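Putative pterin-4-alpha-carbinolamine dehydratase (PDB 3JST) probably catalyses the dehydration of 4a-hydroxytetrahydrobiopterin to dihydrobiopterin, with release of water. Local coordinates at residues A[4-7]-A[8-12]; A[73-76]-A[77-80]; A[34-38]-A[39-43]. All blocks are in the same frame, centred on the assembly; numbering follows the deposited sequence.

Contact 1 of 3, residues A[4-7]-A[8-12]; sequences NRLT and ESEMN
Thr7 and Glu10 form a capping box that opens helix 8-16, each side chain answering the backbone N-H of the other. Thr7, the N-cap, accepts from Glu10 N through OG1 at 3.1 Å, with an N-H...O angle of 166°. In return Thr7 N donates to Glu10 OE1 over 2.9 Å; the donor reaches that oxygen on its anti side, tilted from the carboxylate plane. The hydroxyl of Thr7 lies between its own backbone N and carbonyl carbon (chi1 64°), which points OG1 at Glu10 N. Behind the box the ordinary helical bonding starts, with Met11 N bound to Thr7 O at 2.9 Å. Ahead of it, Asn4 ND2 donates to Arg5 O from above the carbonyl plane.

The apolar part of the contact is made by Leu6, whose side chain leans against the same turn. Met11, which it meets there, is buried and goes on to touch Lys23, Glu28 and Val81, so the helix start is packed against strand 22-23 and nearby loops. Leu6 CD1 rests 3.9 Å from Met11 CA, while its other branch, CD2, reaches Glu10 at a slant and stops 3.6 Å from OE1.

Contact 2 of 3, residues A[73-76]-A[77-80]; sequences LATH and SENG
Thr75 and Gly80 face each other as an antiparallel hydrogen-bonded pair, closed by Thr75 N to Gly80 O at 2.8 Å and by Gly80 N to Thr75 O at 3.2 Å, and because Asn79 also lies opposite Thr75 the turn carries a G1 beta bulge. Asn79, at the first bulge position, has a left-handed backbone conformation (phi 50°, psi 47°) that brings Gly80 back opposite Thr75. Within the loop Asn79 N donates to His76 O over 3.0 Å, and Glu78 N makes a weak bond to Thr75 O.

Among the side chains Thr75 is central, and its two branches have different tasks. With OG1 beside the backbone N (chi1 -56°), CG2 is left anti to that N, where it meets Ser77 OG at 3.6 Å and, more loosely, Glu78 CB at 4.2 Å. OG1 is turned to partners beyond the loop, hydrogen-bonding the carboxylate of Asp85 in helix 83-96 and the hydroxyl of Thr82 just before that helix. The CB of His76 points away from 77-80, yet CB itself stays close to the peptide that follows, 3.1 Å from Ser77 N.

Thr75 is buried, yet its backbone N-H and carbonyl are both engaged within the turn and its hydroxyl is engaged beyond it; the polar groups of this residue are thus satisfied inside the protein, and through that hydroxyl the loop is hydrogen-bonded to the start of the last helix.

Contact 3 of 3, residues A[34-38]-A[39-43]; sequences FKFKD and FSTAF
The Phe36 ring meets the first turn of helix 39-56 obliquely, with Ala42 and Thr41 beside it: CD2 lies 3.5 Å from Ala42 CA, and CD1 on the other flank is 3.9 Å from Thr41 CG2. The ring of Phe39, by contrast, has Phe43 CB over one face, 4.1 Å above the plane and offset toward the rim.

Next to this apolar patch Asp38 is the N-cap of the helix. One carboxylate oxygen does the work, since OD1 accepts from Thr41 N at 2.9 Å and from the Thr41 hydroxyl, OG1, at 2.6 Å. The amide comes nearly along the C-O axis, the hydroxyl on the syn side, and the two donors stand on opposite faces of the carboxylate plane, a double grip that should restrict its rotation. With chi1 at 54° the carboxylate of Asp38 is swung over the helix start. Its negative charge there would probably interact favourably with the helix dipole. Ala42 N to Asp38 O, at 3.2 Å, begins the regular helical bonding. Lys37 crosses Thr41 at about a right angle, its CG 3.7 Å from Thr41 OG1.

The contact joins the end of strand 30-35 to helix 39-56 through a short connection. Phe36 also touches Val69 of the adjoining strand 68-73, the ring of Phe45 in helix 39-56, with the planes at about 40°, and Ala96 of helix 83-96, whereas Ala42 packs on Val69 and on Asn64 of strand 61-65.

From the N terminus, contact 1 comes first, turning the leading loop into helix 8-16. Contact 3 follows where strand 30-35 gives way to helix 39-56, and contact 2 is last, closing the loop between strand 68-73 and helix 83-96. The three are in series, with none nested in or crossing another. Contacts 1 and 2 touch: Arg5 NH1 lies 2.9 Å from Glu78 O, probably hydrogen-bonded, and Leu6 shares backbone bonding with Val81, tying the N-terminal segment to the loop. Contact 3 lies across the chain's centre from both, although the strands that lead into contacts 3 and 2, 30-35 and 68-73, are neighbours in the antiparallel sheet.

Contact 1 of 3, residues A[4-7]-A[8-12]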
ATOM      1  N   ASN A   4       5.504  -1.286 -15.784  1.00 15.14           N
ATOM      2  CA  ASN A   4       6.275  -0.036 -15.740  1.00 14.19           C
ATOM      3  C   ASN A   4       5.897   0.896 -14.592  1.00 13.47           C
ATOM      4  O   ASN A   4       4.780   0.844 -14.077  1.00 13.01           O
ATOM      5  CB  ASN A   4       6.129   0.713 -17.064  1.00 14.11           C
ATOM      6  CG  ASN A   4       4.698   1.149 -17.340  1.00 14.02           C
ATOM      7  OD1 ASN A   4       3.977   0.485 -18.077  1.00 15.08           O
ATOM      8  ND2 ASN A   4       4.285   2.266 -16.751  1.00 13.98           N
ATOM      9  N   ARG A   5       6.827   1.762 -14.203  1.00 12.88           N
ATOM     10  CA  ARG A   5       6.537   2.741 -13.164  1.00 12.53           C
ATOM     11  C   ARG A   5       5.707   3.904 -13.715  1.00 11.89           C
ATOM     12  O   ARG A   5       5.704   4.169 -14.924  1.00 11.36           O
ATOM     13  CB  ARG A   5       7.810   3.236 -12.467  1.00 12.59           C
ATOM     14  CG  ARG A   5       8.727   4.101 -13.283  1.00 13.37           C
ATOM     15  CD  ARG A   5       9.809   4.707 -12.388  1.00 14.41           C
ATOM     16  NE  ARG A   5      10.866   5.333 -13.175  1.00 15.31           N
ATOM     17  CZ  ARG A   5      11.852   4.676 -13.786  1.00 16.26           C
ATOM     18  NH1 ARG A   5      11.945   3.350 -13.702  1.00 17.55           N
ATOM     19  NH2 ARG A   5      12.757   5.355 -14.485  1.00 16.09           N
ATOM     20  N   LEU A   6       4.998   4.571 -12.810  1.00 11.42           N
ATOM     21  CA  LEU A   6       4.110   5.672 -13.149  1.00 11.28           C
ATOM     22  C   LEU A   6       4.848   7.005 -13.119  1.00 11.25           C
ATOM     23  O   LEU A   6       5.793   7.182 -12.350  1.00 10.92           O
ATOM     24  CB  LEU A   6       2.945   5.739 -12.155  1.00 11.17           C
ATOM     25  CG  LEU A   6       1.965   4.563 -12.109  1.00 11.23           C
ATOM     26  CD1 LEU A   6       0.814   4.878 -11.161  1.00  9.82           C
ATOM     27  CD2 LEU A   6       1.439   4.232 -13.504  1.00 11.13           C
ATOM     28  N   THR A   7       4.406   7.937 -13.962  1.00 11.46           N
ATOM     29  CA  THR A   7       4.816   9.342 -13.851  1.00 11.67           C
ATOM     30  C   THR A   7       4.142   9.949 -12.616  1.00 12.17           C
ATOM     31  O   THR A   7       3.200   9.362 -12.070  1.00 11.86           O
ATOM     32  CB  THR A   7       4.384  10.162 -15.082  1.00 11.66           C
ATOM     33  OG1 THR A   7       2.953  10.188 -15.161  1.00 11.15           O
ATOM     34  CG2 THR A   7       4.950   9.567 -16.366  1.00 11.35           C
ATOM     35  N   GLU A   8       4.593  11.123 -12.175  1.00 12.79           N
ATOM     36  CA  GLU A   8       3.964  11.755 -11.008  1.00 13.46           C
ATOM     37  C   GLU A   8       2.480  12.055 -11.271  1.00 13.17           C
ATOM     38  O   GLU A   8       1.643  11.857 -10.386  1.00 13.18           O
ATOM     39  CB  GLU A   8       4.701  13.025 -10.553  1.00 14.00           C
ATOM     40  CG  GLU A   8       4.356  13.402  -9.095  1.00 16.30           C
ATOM     41  CD  GLU A   8       5.086  14.633  -8.578  1.00 19.80           C
ATOM     42  OE1 GLU A   8       6.021  15.124  -9.253  1.00 23.32           O
ATOM     43  OE2 GLU A   8       4.719  15.114  -7.481  1.00 21.92           O
ATOM     44  N   SER A   9       2.153  12.505 -12.483  1.00 13.02           N
ATOM     45  CA  SER A   9       0.753  12.761 -12.854  1.00 12.99           C
ATOM     46  C   SER A   9      -0.099  11.491 -12.795  1.00 12.47           C
ATOM     47  O   SER A   9      -1.184  11.509 -12.227  1.00 12.29           O
ATOM     48  CB  SER A   9       0.651  13.389 -14.245  1.00 13.15           C
ATOM     49  OG  SER A   9       1.258  14.669 -14.258  1.00 14.16           O
ATOM     50  N   GLU A  10       0.399  10.400 -13.378  1.00 12.04           N
ATOM     51  CA  GLU A  10      -0.288   9.103 -13.334  1.00 11.74           C
ATOM     52  C   GLU A  10      -0.468   8.620 -11.893  1.00 11.61           C
ATOM     53  O   GLU A  10      -1.513   8.083 -11.532  1.00 11.15           O
ATOM     54  CB  GLU A  10       0.489   8.053 -14.128  1.00 11.75           C
ATOM     55  CG  GLU A  10       0.411   8.240 -15.648  1.00 11.73           C
ATOM     56  CD  GLU A  10       1.396   7.365 -16.413  1.00 11.43           C
ATOM     57  OE1 GLU A  10       2.380   6.881 -15.814  1.00 10.52           O
ATOM     58  OE2 GLU A  10       1.198   7.173 -17.629  1.00 10.67           O
ATOM     59  N   MET A  11       0.562   8.814 -11.079  1.00 11.45           N
ATOM     60  CA  MET A  11       0.495   8.459  -9.669  1.00 11.74           C
ATOM     61  C   MET A  11      -0.586   9.290  -8.969  1.00 11.05           C
ATOM     62  O   MET A  11      -1.423   8.746  -8.263  1.00 10.70           O
ATOM     63  CB  MET A  11       1.856   8.680  -9.017  1.00 12.10           C
ATOM     64  CG  MET A  11       1.977   8.142  -7.616  1.00 14.13           C
ATOM     65  SD  MET A  11       3.453   8.738  -6.779  1.00 18.57           S
ATOM     66  CE  MET A  11       4.705   8.505  -8.045  1.00 15.12           C
ATOM     67  N   ASN A  12      -0.575  10.603  -9.186  1.00 10.85           N
ATOM     68  CA  ASN A  12      -1.600  11.490  -8.618  1.00 10.75           C
ATOM     69  C   ASN A  12      -3.004  11.075  -9.028  1.00 10.49           C
ATOM     70  O   ASN A  12      -3.921  11.054  -8.203  1.00  9.97           O
ATOM     71  CB  ASN A  12      -1.355  12.948  -9.025  1.00 10.89           C
ATOM     72  CG  ASN A  12      -0.109  13.532  -8.386  1.00 11.54           C
ATOM     73  OD1 ASN A  12       0.366  13.038  -7.371  1.00 13.34           O
ATOM     74  ND2 ASN A  12       0.429  14.584  -8.985  1.00 13.19           N
TER

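Contact 2 of 3, residues A[73-76]-A[77-80]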
ATOM      1  N   LEU A  73       4.410   1.761  -0.036  1.00  9.81           N
ATOM      2  CA  LEU A  73       4.496   0.861  -1.183  1.00  9.68           C
ATOM      3  C   LEU A  73       5.301   1.485  -2.318  1.00  9.90           C
ATOM      4  O   LEU A  73       5.052   2.622  -2.717  1.00  9.64           O
ATOM      5  CB  LEU A  73       3.097   0.511  -1.695  1.00  9.49           C
ATOM      6  CG  LEU A  73       2.116  -0.135  -0.708  1.00  9.40           C
ATOM      7  CD1 LEU A  73       0.737  -0.261  -1.349  1.00  8.16           C
ATOM      8  CD2 LEU A  73       2.615  -1.490  -0.218  1.00  8.31           C
ATOM      9  N   ALA A  74       6.270   0.721  -2.816  1.00 10.21           N
ATOM     10  CA  ALA A  74       6.997   1.030  -4.044  1.00 10.44           C
ATOM     11  C   ALA A  74       7.474  -0.297  -4.632  1.00 10.72           C
ATOM     12  O   ALA A  74       7.515  -1.307  -3.927  1.00 10.59           O
ATOM     13  CB  ALA A  74       8.185   1.944  -3.758  1.00 10.23           C
ATOM     14  N   THR A  75       7.830  -0.288  -5.913  1.00 11.10           N
ATOM     15  CA  THR A  75       8.266  -1.489  -6.618  1.00 11.25           C
ATOM     16  C   THR A  75       9.764  -1.397  -6.861  1.00 11.95           C
ATOM     17  O   THR A  75      10.221  -0.587  -7.664  1.00 11.68           O
ATOM     18  CB  THR A  75       7.524  -1.644  -7.955  1.00 11.18           C
ATOM     19  OG1 THR A  75       6.113  -1.642  -7.713  1.00  9.98           O
ATOM     20  CG2 THR A  75       7.924  -2.947  -8.666  1.00 11.08           C
ATOM     21  N   HIS A  76      10.519  -2.238  -6.161  1.00 12.88           N
ATOM     22  CA  HIS A  76      11.977  -2.176  -6.168  1.00 13.68           C
ATOM     23  C   HIS A  76      12.555  -2.370  -7.566  1.00 13.34           C
ATOM     24  O   HIS A  76      13.383  -1.570  -8.023  1.00 13.24           O
ATOM     25  CB  HIS A  76      12.551  -3.230  -5.206  1.00 14.33           C
ATOM     26  CG  HIS A  76      14.044  -3.316  -5.229  1.00 16.79           C
ATOM     27  ND1 HIS A  76      14.726  -4.213  -6.026  1.00 19.67           N
ATOM     28  CD2 HIS A  76      14.988  -2.607  -4.565  1.00 19.16           C
ATOM     29  CE1 HIS A  76      16.026  -4.056  -5.848  1.00 19.95           C
ATOM     30  NE2 HIS A  76      16.212  -3.089  -4.965  1.00 20.30           N
ATOM     31  N   SER A  77      12.102  -3.419  -8.246  1.00 13.10           N
ATOM     32  CA  SER A  77      12.618  -3.772  -9.574  1.00 12.92           C
ATOM     33  C   SER A  77      12.418  -2.673 -10.619  1.00 12.39           C
ATOM     34  O   SER A  77      13.186  -2.579 -11.568  1.00 12.34           O
ATOM     35  CB  SER A  77      11.984  -5.084 -10.068  1.00 13.18           C
ATOM     36  OG  SER A  77      10.568  -5.053  -9.944  1.00 13.71           O
ATOM     37  N   GLU A  78      11.385  -1.852 -10.448  1.00 11.93           N
ATOM     38  CA  GLU A  78      11.120  -0.746 -11.368  1.00 11.66           C
ATOM     39  C   GLU A  78      11.512   0.613 -10.778  1.00 11.11           C
ATOM     40  O   GLU A  78      11.332   1.640 -11.424  1.00 11.29           O
ATOM     41  CB  GLU A  78       9.641  -0.739 -11.766  1.00 11.61           C
ATOM     42  CG  GLU A  78       9.195  -1.975 -12.541  1.00 12.21           C
ATOM     43  CD  GLU A  78       9.948  -2.164 -13.855  1.00 12.46           C
ATOM     44  OE1 GLU A  78      10.344  -1.162 -14.491  1.00 13.32           O
ATOM     45  OE2 GLU A  78      10.150  -3.323 -14.254  1.00 13.71           O
ATOM     46  N   ASN A  79      12.047   0.610  -9.558  1.00 10.59           N
ATOM     47  CA  ASN A  79      12.490   1.831  -8.882  1.00 10.08           C
ATOM     48  C   ASN A  79      11.418   2.923  -8.898  1.00  9.76           C
ATOM     49  O   ASN A  79      11.687   4.090  -9.208  1.00  9.59           O
ATOM     50  CB  ASN A  79      13.798   2.342  -9.500  1.00 10.04           C
ATOM     51  CG  ASN A  79      14.569   3.268  -8.565  1.00  9.93           C
ATOM     52  OD1 ASN A  79      14.603   3.057  -7.351  1.00  9.81           O
ATOM     53  ND2 ASN A  79      15.204   4.285  -9.132  1.00  8.85           N
ATOM     54  N   GLY A  80      10.196   2.535  -8.562  1.00  9.19           N
ATOM     55  CA  GLY A  80       9.098   3.481  -8.527  1.00  9.08           C
ATOM     56  C   GLY A  80       7.771   2.824  -8.227  1.00  8.85           C
ATOM     57  O   GLY A  80       7.714   1.646  -7.871  1.00  8.53           O
TER

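Contact 3 of 3, residues A[34-38]-A[39-43]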
ATOM      1  N   PHE A  34      -3.090   3.401   8.665  1.00 11.77           N
ATOM      2  CA  PHE A  34      -4.336   2.796   9.098  1.00 11.73           C
ATOM      3  C   PHE A  34      -4.406   2.871  10.617  1.00 11.89           C
ATOM      4  O   PHE A  34      -3.394   2.701  11.302  1.00 11.40           O
ATOM      5  CB  PHE A  34      -4.417   1.335   8.648  1.00 11.71           C
ATOM      6  CG  PHE A  34      -4.455   1.155   7.151  1.00 11.92           C
ATOM      7  CD1 PHE A  34      -5.669   1.023   6.484  1.00 12.33           C
ATOM      8  CD2 PHE A  34      -3.276   1.107   6.411  1.00 11.83           C
ATOM      9  CE1 PHE A  34      -5.709   0.846   5.103  1.00 11.69           C
ATOM     10  CE2 PHE A  34      -3.303   0.933   5.036  1.00 11.68           C
ATOM     11  CZ  PHE A  34      -4.523   0.801   4.379  1.00 12.50           C
ATOM     12  N   LYS A  35      -5.605   3.132  11.126  1.00 12.05           N
ATOM     13  CA  LYS A  35      -5.872   3.156  12.553  1.00 12.47           C
ATOM     14  C   LYS A  35      -7.048   2.228  12.820  1.00 12.19           C
ATOM     15  O   LYS A  35      -8.155   2.470  12.346  1.00 12.40           O
ATOM     16  CB  LYS A  35      -6.205   4.578  13.000  1.00 12.92           C
ATOM     17  CG  LYS A  35      -6.368   4.757  14.505  1.00 15.13           C
ATOM     18  CD  LYS A  35      -5.021   4.830  15.216  1.00 17.75           C
ATOM     19  CE  LYS A  35      -5.171   5.316  16.654  1.00 19.51           C
ATOM     20  NZ  LYS A  35      -5.707   6.705  16.719  1.00 20.79           N
ATOM     21  N   PHE A  36      -6.800   1.162  13.569  1.00 11.77           N
ATOM     22  CA  PHE A  36      -7.832   0.194  13.912  1.00 11.47           C
ATOM     23  C   PHE A  36      -8.242   0.368  15.368  1.00 11.40           C
ATOM     24  O   PHE A  36      -7.658   1.174  16.088  1.00 11.33           O
ATOM     25  CB  PHE A  36      -7.318  -1.215  13.638  1.00 11.40           C
ATOM     26  CG  PHE A  36      -6.906  -1.425  12.213  1.00 11.07           C
ATOM     27  CD1 PHE A  36      -7.860  -1.677  11.237  1.00 10.73           C
ATOM     28  CD2 PHE A  36      -5.573  -1.328  11.837  1.00 10.78           C
ATOM     29  CE1 PHE A  36      -7.489  -1.863   9.914  1.00 11.40           C
ATOM     30  CE2 PHE A  36      -5.194  -1.512  10.517  1.00 10.76           C
ATOM     31  CZ  PHE A  36      -6.156  -1.780   9.553  1.00 10.82           C
ATOM     32  N   LYS A  37      -9.261  -0.361  15.804  1.00 11.42           N
ATOM     33  CA  LYS A  37      -9.745  -0.200  17.170  1.00 11.48           C
ATOM     34  C   LYS A  37      -8.824  -0.856  18.200  1.00 11.00           C
ATOM     35  O   LYS A  37      -8.787  -0.428  19.353  1.00 11.17           O
ATOM     36  CB  LYS A  37     -11.191  -0.697  17.318  1.00 12.00           C
ATOM     37  CG  LYS A  37     -11.409  -2.198  17.157  1.00 13.64           C
ATOM     38  CD  LYS A  37     -12.811  -2.578  17.652  1.00 15.49           C
ATOM     39  CE  LYS A  37     -13.333  -3.848  16.994  1.00 16.73           C
ATOM     40  NZ  LYS A  37     -13.512  -3.669  15.520  1.00 17.84           N
ATOM     41  N   ASP A  38      -8.078  -1.879  17.786  1.00 10.40           N
ATOM     42  CA  ASP A  38      -7.149  -2.570  18.685  1.00  9.85           C
ATOM     43  C   ASP A  38      -6.060  -3.317  17.914  1.00  9.41           C
ATOM     44  O   ASP A  38      -6.037  -3.298  16.680  1.00  9.30           O
ATOM     45  CB  ASP A  38      -7.915  -3.523  19.625  1.00 10.01           C
ATOM     46  CG  ASP A  38      -8.820  -4.510  18.883  1.00  9.91           C
ATOM     47  OD1 ASP A  38      -8.622  -4.779  17.677  1.00  9.21           O
ATOM     48  OD2 ASP A  38      -9.746  -5.031  19.528  1.00 11.23           O
ATOM     49  N   PHE A  39      -5.152  -3.964  18.638  1.00  8.89           N
ATOM     50  CA  PHE A  39      -4.095  -4.748  18.002  1.00  8.74           C
ATOM     51  C   PHE A  39      -4.657  -5.934  17.216  1.00  8.56           C
ATOM     52  O   PHE A  39      -4.219  -6.196  16.097  1.00  8.40           O
ATOM     53  CB  PHE A  39      -3.073  -5.237  19.033  1.00  8.92           C
ATOM     54  CG  PHE A  39      -2.040  -6.161  18.461  1.00  8.72           C
ATOM     55  CD1 PHE A  39      -1.016  -5.668  17.660  1.00  9.12           C
ATOM     56  CD2 PHE A  39      -2.100  -7.529  18.708  1.00  8.60           C
ATOM     57  CE1 PHE A  39      -0.064  -6.524  17.118  1.00  8.64           C
ATOM     58  CE2 PHE A  39      -1.153  -8.389  18.177  1.00  8.36           C
ATOM     59  CZ  PHE A  39      -0.137  -7.888  17.376  1.00  9.03           C
ATOM     60  N   SER A  40      -5.619  -6.643  17.800  1.00  8.40           N
ATOM     61  CA  SER A  40      -6.197  -7.831  17.162  1.00  8.49           C
ATOM     62  C   SER A  40      -6.696  -7.526  15.746  1.00  8.39           C
ATOM     63  O   SER A  40      -6.411  -8.269  14.811  1.00  8.10           O
ATOM     64  CB  SER A  40      -7.329  -8.416  18.028  1.00  8.63           C
ATOM     65  OG  SER A  40      -7.982  -9.493  17.374  1.00  8.98           O
ATOM     66  N   THR A  41      -7.421  -6.420  15.599  1.00  8.42           N
ATOM     67  CA  THR A  41      -7.957  -6.002  14.306  1.00  8.68           C
ATOM     68  C   THR A  41      -6.832  -5.608  13.346  1.00  8.53           C
ATOM     69  O   THR A  41      -6.857  -5.985  12.174  1.00  8.19           O
ATOM     70  CB  THR A  41      -8.959  -4.832  14.469  1.00  8.62           C
ATOM     71  OG1 THR A  41      -9.947  -5.193  15.442  1.00 10.05           O
ATOM     72  CG2 THR A  41      -9.662  -4.514  13.150  1.00  9.25           C
ATOM     73  N   ALA A  42      -5.848  -4.863  13.852  1.00  8.40           N
ATOM     74  CA  ALA A  42      -4.663  -4.504  13.071  1.00  8.55           C
ATOM     75  C   ALA A  42      -3.908  -5.742  12.589  1.00  8.69           C
ATOM     76  O   ALA A  42      -3.446  -5.789  11.449  1.00  8.57           O
ATOM     77  CB  ALA A  42      -3.731  -3.612  13.887  1.00  8.60           C
ATOM     78  N   PHE A  43      -3.774  -6.737  13.463  1.00  8.86           N
ATOM     79  CA  PHE A  43      -3.069  -7.965  13.108  1.00  9.05           C
ATOM     80  C   PHE A  43      -3.834  -8.777  12.060  1.00  8.85           C
ATOM     81  O   PHE A  43      -3.228  -9.348  11.151  1.00  8.98           O
ATOM     82  CB  PHE A  43      -2.795  -8.829  14.338  1.00  9.24           C
ATOM     83  CG  PHE A  43      -2.066 -10.104  14.016  1.00  9.92           C
ATOM     84  CD1 PHE A  43      -0.791 -10.063  13.482  1.00 10.23           C
ATOM     85  CD2 PHE A  43      -2.665 -11.342  14.229  1.00 11.32           C
ATOM     86  CE1 PHE A  43      -0.113 -11.234  13.163  1.00 10.36           C
ATOM     87  CE2 PHE A  43      -1.993 -12.512  13.920  1.00 11.76           C
ATOM     88  CZ  PHE A  43      -0.712 -12.453  13.382  1.00 11.25           C
TER